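Local coordinates for protein alpha-1,4-endofucoidanase (Mariniflexile fucanivorans, PDB 6DLH) that hydrolyses fucoidan as an endo-acting, retaining family GH107 glycoside hydrolase, with a catalytic domain followed by calcium-binding immunoglobulin-like domains, at residues A[354-368]-A[398-411]. Numbering follows the deposited sequence.
Sequences GNTPCLTDEQFVEWT and QPYALNQFELTDTY
Phe364 fills the centre of the contact between helices 361-368 and 399-411, whose axes cross at -51°. CB of Gln404 lies over one face of the Phe364 ring, a CH-pi contact. Thr368 OG1 lies over the opposite face; it donates to Phe364 O and is hydrogen-bonded to Trp380 NE1. Thr408 OG1 comes in at the ring edge, 3.2 Å from Phe364 CD2. Phe364 CZ meets Phe405 CE1 at 3.7 Å, the two ring planes tilted by 53°. Phe405 and Thr368, one from each helix, both touch Leu46 of strand 46-49, so the pair packs against the parallel sheet. Val365 adds its methyls, CG2 to Leu407 CB and CG1 to Tyr411 CB. Further out, Pro357 CD sits over the centre of the Tyr400 ring, 3.6 Å from its centroid. Tyr400 OH donates to Gly354 O at 2.6 Å. Gln404 is extended beyond CG (chi2 -162°), which carries its amide across to segment 354-368. There NE2 donates to both Leu359 O (3.0 Å) and Asp361 OD1 (3.2 Å). Gln404 OE1 accepts from Gln346 NE2 and probably from a water. Asn403 ND2 reaches Asp361 OD2 from above the carboxylate plane. Bonds at both ends of the Gln404 amide fix its rotation, and two amide donors probably help stabilise a negative Asp361.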
ATOM      1  N   GLY A 354       4.378 -15.656  -0.487  1.00 27.94           N
ATOM      2  CA  GLY A 354       4.834 -17.011  -0.741  1.00 27.23           C
ATOM      3  C   GLY A 354       5.604 -17.603   0.436  1.00 26.51           C
ATOM      4  O   GLY A 354       6.513 -16.980   0.977  1.00 26.24           O
ATOM      5  N   ASN A 355       5.255 -18.845   0.763  1.00 28.06           N
ATOM      6  CA  ASN A 355       5.662 -19.552   1.965  1.00 30.59           C
ATOM      7  C   ASN A 355       7.091 -20.078   1.838  1.00 29.18           C
ATOM      8  O   ASN A 355       7.733 -20.342   2.847  1.00 29.12           O
ATOM      9  CB  ASN A 355       4.758 -20.774   2.144  1.00 38.39           C
ATOM     10  CG  ASN A 355       4.492 -21.147   3.584  1.00 44.83           C
ATOM     11  OD1 ASN A 355       4.184 -20.284   4.409  1.00 52.24           O
ATOM     12  ND2 ASN A 355       4.566 -22.435   3.880  1.00 46.73           N
ATOM     13  N   THR A 356       7.579 -20.265   0.601  1.00 27.91           N
ATOM     14  CA  THR A 356       8.806 -21.018   0.376  1.00 28.15           C
ATOM     15  C   THR A 356       9.777 -20.207  -0.480  1.00 26.09           C
ATOM     16  O   THR A 356       9.385 -19.661  -1.502  1.00 26.81           O
ATOM     17  CB  THR A 356       8.507 -22.371  -0.290  1.00 28.86           C
ATOM     18  OG1 THR A 356       7.485 -23.038   0.451  1.00 29.94           O
ATOM     19  CG2 THR A 356       9.716 -23.279  -0.399  1.00 29.04           C
ATOM     20  N   PRO A 357      11.074 -20.116  -0.103  1.00 26.00           N
ATOM     21  CA  PRO A 357      12.083 -19.470  -0.948  1.00 25.12           C
ATOM     22  C   PRO A 357      12.427 -20.348  -2.152  1.00 25.61           C
ATOM     23  O   PRO A 357      12.411 -21.572  -2.039  1.00 25.11           O
ATOM     24  CB  PRO A 357      13.310 -19.394  -0.029  1.00 23.76           C
ATOM     25  CG  PRO A 357      13.123 -20.551   0.936  1.00 24.55           C
ATOM     26  CD  PRO A 357      11.627 -20.615   1.168  1.00 25.14           C
ATOM     27  N   CYS A 358      12.756 -19.718  -3.289  1.00 24.43           N
ATOM     28  CA  CYS A 358      13.078 -20.462  -4.497  1.00 23.83           C
ATOM     29  C   CYS A 358      14.585 -20.681  -4.589  1.00 23.95           C
ATOM     30  O   CYS A 358      15.028 -21.545  -5.351  1.00 23.32           O
ATOM     31  CB  CYS A 358      12.533 -19.793  -5.759  1.00 24.37           C
ATOM     32  SG  CYS A 358      13.312 -18.209  -6.182  1.00 24.93           S
ATOM     33  N   LEU A 359      15.341 -19.898  -3.800  1.00 23.76           N
ATOM     34  CA  LEU A 359      16.797 -19.979  -3.727  1.00 23.44           C
ATOM     35  C   LEU A 359      17.206 -20.395  -2.314  1.00 24.45           C
ATOM     36  O   LEU A 359      16.526 -20.071  -1.343  1.00 24.43           O
ATOM     37  CB  LEU A 359      17.412 -18.617  -4.082  1.00 20.84           C
ATOM     38  CG  LEU A 359      17.212 -18.141  -5.522  1.00 20.66           C
ATOM     39  CD1 LEU A 359      17.930 -16.825  -5.790  1.00 18.62           C
ATOM     40  CD2 LEU A 359      17.662 -19.197  -6.526  1.00 19.83           C
ATOM     41  N   THR A 360      18.319 -21.129  -2.206  1.00 24.60           N
ATOM     42  CA  THR A 360      18.936 -21.381  -0.915  1.00 24.37           C
ATOM     43  C   THR A 360      19.517 -20.059  -0.415  1.00 23.74           C
ATOM     44  O   THR A 360      19.722 -19.144  -1.209  1.00 24.89           O
ATOM     45  CB  THR A 360      20.065 -22.418  -1.019  1.00 24.27           C
ATOM     46  OG1 THR A 360      21.057 -21.848  -1.874  1.00 22.80           O
ATOM     47  CG2 THR A 360      19.620 -23.771  -1.538  1.00 24.65           C
ATOM     48  N   ASP A 361      19.804 -19.980   0.890  1.00 23.62           N
ATOM     49  CA  ASP A 361      20.440 -18.810   1.474  1.00 23.38           C
ATOM     50  C   ASP A 361      21.697 -18.465   0.679  1.00 22.37           C
ATOM     51  O   ASP A 361      21.884 -17.313   0.298  1.00 24.66           O
ATOM     52  CB  ASP A 361      20.770 -19.016   2.959  1.00 24.26           C
ATOM     53  CG  ASP A 361      19.564 -19.237   3.855  1.00 24.55           C
ATOM     54  OD1 ASP A 361      18.425 -19.110   3.362  1.00 23.09           O
ATOM     55  OD2 ASP A 361      19.776 -19.518   5.057  1.00 26.16           O
ATOM     56  N   GLU A 362      22.551 -19.465   0.433  1.00 22.10           N
ATOM     57  CA  GLU A 362      23.798 -19.269  -0.298  1.00 22.18           C
ATOM     58  C   GLU A 362      23.529 -18.722  -1.705  1.00 22.24           C
ATOM     59  O   GLU A 362      24.221 -17.815  -2.161  1.00 22.24           O
ATOM     60  CB  GLU A 362      24.595 -20.576  -0.365  1.00 22.23           C
ATOM     61  CG  GLU A 362      25.944 -20.429  -1.049  1.00 23.93           C
ATOM     62  N   GLN A 363      22.552 -19.305  -2.409  1.00 21.89           N
ATOM     63  CA  GLN A 363      22.219 -18.872  -3.759  1.00 22.02           C
ATOM     64  C   GLN A 363      21.684 -17.438  -3.729  1.00 22.77           C
ATOM     65  O   GLN A 363      22.047 -16.634  -4.581  1.00 23.15           O
ATOM     66  CB  GLN A 363      21.213 -19.826  -4.411  1.00 21.99           C
ATOM     67  CG  GLN A 363      21.827 -21.127  -4.919  1.00 22.22           C
ATOM     68  CD  GLN A 363      20.759 -22.162  -5.186  1.00 23.92           C
ATOM     69  OE1 GLN A 363      19.594 -21.978  -4.836  1.00 22.64           O
ATOM     70  NE2 GLN A 363      21.146 -23.269  -5.805  1.00 23.40           N
ATOM     71  N   PHE A 364      20.847 -17.116  -2.729  1.00 22.33           N
ATOM     72  CA  PHE A 364      20.251 -15.792  -2.644  1.00 22.67           C
ATOM     73  C   PHE A 364      21.331 -14.713  -2.561  1.00 22.53           C
ATOM     74  O   PHE A 364      21.270 -13.721  -3.286  1.00 22.04           O
ATOM     75  CB  PHE A 364      19.287 -15.679  -1.463  1.00 21.97           C
ATOM     76  CG  PHE A 364      18.462 -14.418  -1.506  1.00 21.16           C
ATOM     77  CD1 PHE A 364      17.282 -14.368  -2.233  1.00 21.44           C
ATOM     78  CD2 PHE A 364      18.882 -13.268  -0.848  1.00 21.35           C
ATOM     79  CE1 PHE A 364      16.533 -13.196  -2.298  1.00 20.97           C
ATOM     80  CE2 PHE A 364      18.139 -12.096  -0.917  1.00 21.61           C
ATOM     81  CZ  PHE A 364      16.960 -12.064  -1.640  1.00 21.49           C
ATOM     82  N   VAL A 365      22.317 -14.935  -1.682  1.00 22.39           N
ATOM     83  CA  VAL A 365      23.413 -14.005  -1.451  1.00 22.03           C
ATOM     84  C   VAL A 365      24.248 -13.875  -2.725  1.00 23.03           C
ATOM     85  O   VAL A 365      24.636 -12.767  -3.105  1.00 22.50           O
ATOM     86  CB  VAL A 365      24.258 -14.443  -0.235  1.00 22.11           C
ATOM     87  CG1 VAL A 365      25.472 -13.557  -0.035  1.00 20.30           C
ATOM     88  CG2 VAL A 365      23.419 -14.475   1.044  1.00 21.45           C
ATOM     89  N   GLU A 366      24.512 -15.013  -3.382  1.00 22.80           N
ATOM     90  CA  GLU A 366      25.335 -15.042  -4.583  1.00 22.72           C
ATOM     91  C   GLU A 366      24.642 -14.300  -5.733  1.00 23.63           C
ATOM     92  O   GLU A 366      25.280 -13.466  -6.382  1.00 25.65           O
ATOM     93  CB  GLU A 366      25.731 -16.478  -4.942  1.00 23.18           C
ATOM     94  CG  GLU A 366      26.628 -16.580  -6.175  1.00 25.13           C
ATOM     95  CD  GLU A 366      25.902 -16.578  -7.516  1.00 25.29           C
ATOM     96  OE1 GLU A 366      26.308 -15.819  -8.425  1.00 25.22           O
ATOM     97  OE2 GLU A 366      24.931 -17.339  -7.652  1.00 25.75           O
ATOM     98  N   TRP A 367      23.353 -14.594  -5.979  1.00 21.87           N
ATOM     99  CA  TRP A 367      22.624 -13.943  -7.064  1.00 22.21           C
ATOM    100  C   TRP A 367      22.660 -12.431  -6.848  1.00 22.98           C
ATOM    101  O   TRP A 367      22.989 -11.674  -7.767  1.00 23.17           O
ATOM    102  CB  TRP A 367      21.164 -14.424  -7.169  1.00 21.45           C
ATOM    103  CG  TRP A 367      20.921 -15.761  -7.810  1.00 22.16           C
ATOM    104  CD1 TRP A 367      21.557 -16.941  -7.547  1.00 22.14           C
ATOM    105  CD2 TRP A 367      19.905 -16.071  -8.786  1.00 22.48           C
ATOM    106  NE1 TRP A 367      21.031 -17.954  -8.305  1.00 23.06           N
ATOM    107  CE2 TRP A 367      20.003 -17.452  -9.066  1.00 23.17           C
ATOM    108  CE3 TRP A 367      18.932 -15.320  -9.457  1.00 22.94           C
ATOM    109  CZ2 TRP A 367      19.167 -18.090  -9.984  1.00 22.74           C
ATOM    110  CZ3 TRP A 367      18.104 -15.948 -10.362  1.00 23.48           C
ATOM    111  CH2 TRP A 367      18.224 -17.318 -10.622  1.00 23.54           C
ATOM    112  N   THR A 368      22.326 -12.008  -5.619  1.00 22.31           N
ATOM    113  CA  THR A 368      22.245 -10.592  -5.304  1.00 22.49           C
ATOM    114  C   THR A 368      23.603  -9.935  -5.539  1.00 23.19           C
ATOM    115  O   THR A 368      23.696  -8.928  -6.242  1.00 23.59           O
ATOM    116  CB  THR A 368      21.672 -10.357  -3.899  1.00 21.99           C
ATOM    117  OG1 THR A 368      20.369 -10.937  -3.838  1.00 23.00           O
ATOM    118  CG2 THR A 368      21.558  -8.891  -3.545  1.00 21.86           C
ATOM    119  N   GLN A 398       7.770 -12.618   5.446  1.00 25.55           N
ATOM    120  CA  GLN A 398       8.018 -14.004   5.811  1.00 26.08           C
ATOM    121  C   GLN A 398       9.365 -14.093   6.526  1.00 25.46           C
ATOM    122  O   GLN A 398      10.361 -13.518   6.075  1.00 25.06           O
ATOM    123  CB  GLN A 398       8.057 -14.884   4.559  1.00 25.66           C
ATOM    124  CG  GLN A 398       6.682 -15.167   3.972  1.00 28.82           C
ATOM    125  CD  GLN A 398       5.898 -16.174   4.782  1.00 30.40           C
ATOM    126  OE1 GLN A 398       6.361 -16.680   5.805  1.00 31.79           O
ATOM    127  NE2 GLN A 398       4.701 -16.485   4.315  1.00 28.67           N
ATOM    128  N   PRO A 399       9.436 -14.807   7.671  1.00 25.14           N
ATOM    129  CA  PRO A 399      10.689 -14.953   8.407  1.00 23.94           C
ATOM    130  C   PRO A 399      11.860 -15.356   7.514  1.00 23.07           C
ATOM    131  O   PRO A 399      12.961 -14.854   7.708  1.00 23.28           O
ATOM    132  CB  PRO A 399      10.341 -16.042   9.436  1.00 24.74           C
ATOM    133  CG  PRO A 399       8.868 -15.817   9.704  1.00 24.37           C
ATOM    134  CD  PRO A 399       8.305 -15.485   8.337  1.00 25.10           C
ATOM    135  N   TYR A 400      11.625 -16.230   6.521  1.00 21.81           N
ATOM    136  CA  TYR A 400      12.729 -16.682   5.677  1.00 22.69           C
ATOM    137  C   TYR A 400      13.282 -15.545   4.821  1.00 22.71           C
ATOM    138  O   TYR A 400      14.485 -15.491   4.558  1.00 23.59           O
ATOM    139  CB  TYR A 400      12.385 -17.916   4.835  1.00 22.53           C
ATOM    140  CG  TYR A 400      11.518 -17.653   3.635  1.00 23.16           C
ATOM    141  CD1 TYR A 400      12.037 -17.097   2.472  1.00 23.73           C
ATOM    142  CD2 TYR A 400      10.165 -17.951   3.672  1.00 23.63           C
ATOM    143  CE1 TYR A 400      11.226 -16.825   1.379  1.00 23.39           C
ATOM    144  CE2 TYR A 400       9.349 -17.706   2.579  1.00 23.29           C
ATOM    145  CZ  TYR A 400       9.883 -17.155   1.430  1.00 23.21           C
ATOM    146  OH  TYR A 400       9.063 -16.934   0.368  1.00 24.06           O
ATOM    147  N   ALA A 401      12.401 -14.647   4.376  1.00 22.15           N
ATOM    148  CA  ALA A 401      12.827 -13.564   3.502  1.00 21.93           C
ATOM    149  C   ALA A 401      13.739 -12.616   4.277  1.00 21.83           C
ATOM    150  O   ALA A 401      14.768 -12.202   3.752  1.00 23.08           O
ATOM    151  CB  ALA A 401      11.631 -12.854   2.909  1.00 21.00           C
ATOM    152  N   LEU A 402      13.368 -12.315   5.534  1.00 22.17           N
ATOM    153  CA  LEU A 402      14.199 -11.528   6.436  1.00 21.45           C
ATOM    154  C   LEU A 402      15.548 -12.222   6.618  1.00 22.15           C
ATOM    155  O   LEU A 402      16.595 -11.587   6.483  1.00 21.62           O
ATOM    156  CB  LEU A 402      13.476 -11.317   7.776  1.00 21.55           C
ATOM    157  CG  LEU A 402      14.238 -10.488   8.821  1.00 21.58           C
ATOM    158  CD1 LEU A 402      14.505  -9.075   8.326  1.00 21.81           C
ATOM    159  CD2 LEU A 402      13.487 -10.420  10.138  1.00 21.15           C
ATOM    160  N   ASN A 403      15.510 -13.535   6.892  1.00 21.74           N
ATOM    161  CA  ASN A 403      16.710 -14.349   7.035  1.00 21.57           C
ATOM    162  C   ASN A 403      17.653 -14.116   5.852  1.00 22.63           C
ATOM    163  O   ASN A 403      18.813 -13.744   6.036  1.00 23.83           O
ATOM    164  CB  ASN A 403      16.339 -15.826   7.195  1.00 22.03           C
ATOM    165  CG  ASN A 403      17.530 -16.759   7.144  1.00 22.07           C
ATOM    166  OD1 ASN A 403      18.339 -16.784   8.066  1.00 21.48           O
ATOM    167  ND2 ASN A 403      17.631 -17.550   6.084  1.00 20.81           N
ATOM    168  N   GLN A 404      17.135 -14.295   4.628  1.00 21.44           N
ATOM    169  CA  GLN A 404      17.957 -14.218   3.429  1.00 21.42           C
ATOM    170  C   GLN A 404      18.515 -12.807   3.230  1.00 21.75           C
ATOM    171  O   GLN A 404      19.689 -12.641   2.893  1.00 22.17           O
ATOM    172  CB  GLN A 404      17.183 -14.734   2.212  1.00 21.32           C
ATOM    173  CG  GLN A 404      16.736 -16.189   2.338  1.00 21.11           C
ATOM    174  CD  GLN A 404      16.373 -16.810   1.008  1.00 22.03           C
ATOM    175  OE1 GLN A 404      15.676 -16.208   0.184  1.00 21.91           O
ATOM    176  NE2 GLN A 404      16.832 -18.035   0.792  1.00 20.71           N
ATOM    177  N   PHE A 405      17.664 -11.797   3.452  1.00 22.45           N
ATOM    178  CA  PHE A 405      18.030 -10.393   3.343  1.00 22.68           C
ATOM    179  C   PHE A 405      19.087 -10.005   4.376  1.00 23.09           C
ATOM    180  O   PHE A 405      19.990  -9.228   4.076  1.00 23.17           O
ATOM    181  CB  PHE A 405      16.778  -9.504   3.367  1.00 22.96           C
ATOM    182  CG  PHE A 405      16.488  -8.862   2.034  1.00 22.08           C
ATOM    183  CD1 PHE A 405      15.816  -9.553   1.041  1.00 22.44           C
ATOM    184  CD2 PHE A 405      16.944  -7.584   1.749  1.00 22.60           C
ATOM    185  CE1 PHE A 405      15.591  -8.974  -0.202  1.00 22.07           C
ATOM    186  CE2 PHE A 405      16.720  -7.004   0.507  1.00 22.98           C
ATOM    187  CZ  PHE A 405      16.035  -7.700  -0.468  1.00 21.62           C
ATOM    188  N   GLU A 406      18.992 -10.571   5.586  1.00 24.50           N
ATOM    189  CA  GLU A 406      19.969 -10.304   6.632  1.00 23.91           C
ATOM    190  C   GLU A 406      21.330 -10.898   6.266  1.00 24.34           C
ATOM    191  O   GLU A 406      22.352 -10.232   6.416  1.00 24.16           O
ATOM    192  CB  GLU A 406      19.466 -10.794   7.992  1.00 25.21           C
ATOM    193  CG  GLU A 406      18.402  -9.903   8.611  1.00 27.22           C
ATOM    194  CD  GLU A 406      18.855  -8.562   9.166  1.00 29.15           C
ATOM    195  OE1 GLU A 406      20.046  -8.219   9.011  1.00 31.13           O
ATOM    196  OE2 GLU A 406      18.011  -7.863   9.762  1.00 30.16           O
ATOM    197  N   LEU A 407      21.347 -12.155   5.791  1.00 24.01           N
ATOM    198  CA  LEU A 407      22.594 -12.769   5.357  1.00 22.95           C
ATOM    199  C   LEU A 407      23.214 -11.932   4.236  1.00 22.78           C
ATOM    200  O   LEU A 407      24.402 -11.636   4.269  1.00 24.87           O
ATOM    201  CB  LEU A 407      22.339 -14.217   4.914  1.00 21.85           C
ATOM    202  CG  LEU A 407      21.931 -15.179   6.035  1.00 22.73           C
ATOM    203  CD1 LEU A 407      21.472 -16.520   5.481  1.00 19.76           C
ATOM    204  CD2 LEU A 407      23.059 -15.366   7.047  1.00 21.11           C
ATOM    205  N   THR A 408      22.390 -11.540   3.257  1.00 22.36           N
ATOM    206  CA  THR A 408      22.805 -10.643   2.189  1.00 22.42           C
ATOM    207  C   THR A 408      23.416  -9.359   2.754  1.00 22.79           C
ATOM    208  O   THR A 408      24.445  -8.894   2.258  1.00 22.96           O
ATOM    209  CB  THR A 408      21.632 -10.331   1.250  1.00 22.65           C
ATOM    210  OG1 THR A 408      21.160 -11.565   0.705  1.00 21.67           O
ATOM    211  CG2 THR A 408      22.001  -9.382   0.131  1.00 21.75           C
ATOM    212  N   ASP A 409      22.765  -8.776   3.771  1.00 23.11           N
ATOM    213  CA  ASP A 409      23.203  -7.504   4.328  1.00 23.14           C
ATOM    214  C   ASP A 409      24.612  -7.649   4.898  1.00 23.25           C
ATOM    215  O   ASP A 409      25.465  -6.812   4.633  1.00 22.32           O
ATOM    216  CB  ASP A 409      22.193  -6.943   5.339  1.00 24.86           C
ATOM    217  CG  ASP A 409      22.339  -5.452   5.629  1.00 25.90           C
ATOM    218  OD1 ASP A 409      22.284  -4.650   4.678  1.00 28.02           O
ATOM    219  OD2 ASP A 409      22.468  -5.095   6.808  1.00 28.25           O
ATOM    220  N   THR A 410      24.857  -8.737   5.644  1.00 24.61           N
ATOM    221  CA  THR A 410      26.161  -8.992   6.237  1.00 26.09           C
ATOM    222  C   THR A 410      27.221  -9.008   5.139  1.00 27.42           C
ATOM    223  O   THR A 410      28.262  -8.365   5.258  1.00 26.48           O
ATOM    224  CB  THR A 410      26.164 -10.293   7.053  1.00 27.41           C
ATOM    225  OG1 THR A 410      25.227 -10.138   8.114  1.00 28.14           O
ATOM    226  CG2 THR A 410      27.517 -10.636   7.639  1.00 27.31           C
ATOM    227  N   TYR A 411      26.934  -9.736   4.054  1.00 27.58           N
ATOM    228  CA  TYR A 411      27.851  -9.797   2.929  1.00 26.11           C
ATOM    229  C   TYR A 411      28.112  -8.407   2.341  1.00 26.07           C
ATOM    230  O   TYR A 411      29.265  -8.029   2.159  1.00 26.40           O
ATOM    231  CB  TYR A 411      27.356 -10.780   1.866  1.00 26.73           C
ATOM    232  CG  TYR A 411      28.319 -10.930   0.717  1.00 27.41           C
ATOM    233  CD1 TYR A 411      28.310 -10.025  -0.334  1.00 25.98           C
ATOM    234  CD2 TYR A 411      29.270 -11.944   0.702  1.00 27.44           C
ATOM    235  CE1 TYR A 411      29.211 -10.124  -1.379  1.00 25.77           C
ATOM    236  CE2 TYR A 411      30.170 -12.065  -0.345  1.00 26.59           C
ATOM    237  CZ  TYR A 411      30.143 -11.146  -1.382  1.00 26.69           C
ATOM    238  OH  TYR A 411      31.003 -11.249  -2.436  1.00 27.07           O
TER
HETATM  239  O   HOH W   1       3.217 -15.427   2.152  1.00 25.08           O
HETATM  240  O   HOH W   2       2.835 -18.169   6.053  1.00 41.34           O
HETATM  241  O   HOH W   3      14.931 -17.310  -2.219  1.00 20.23           O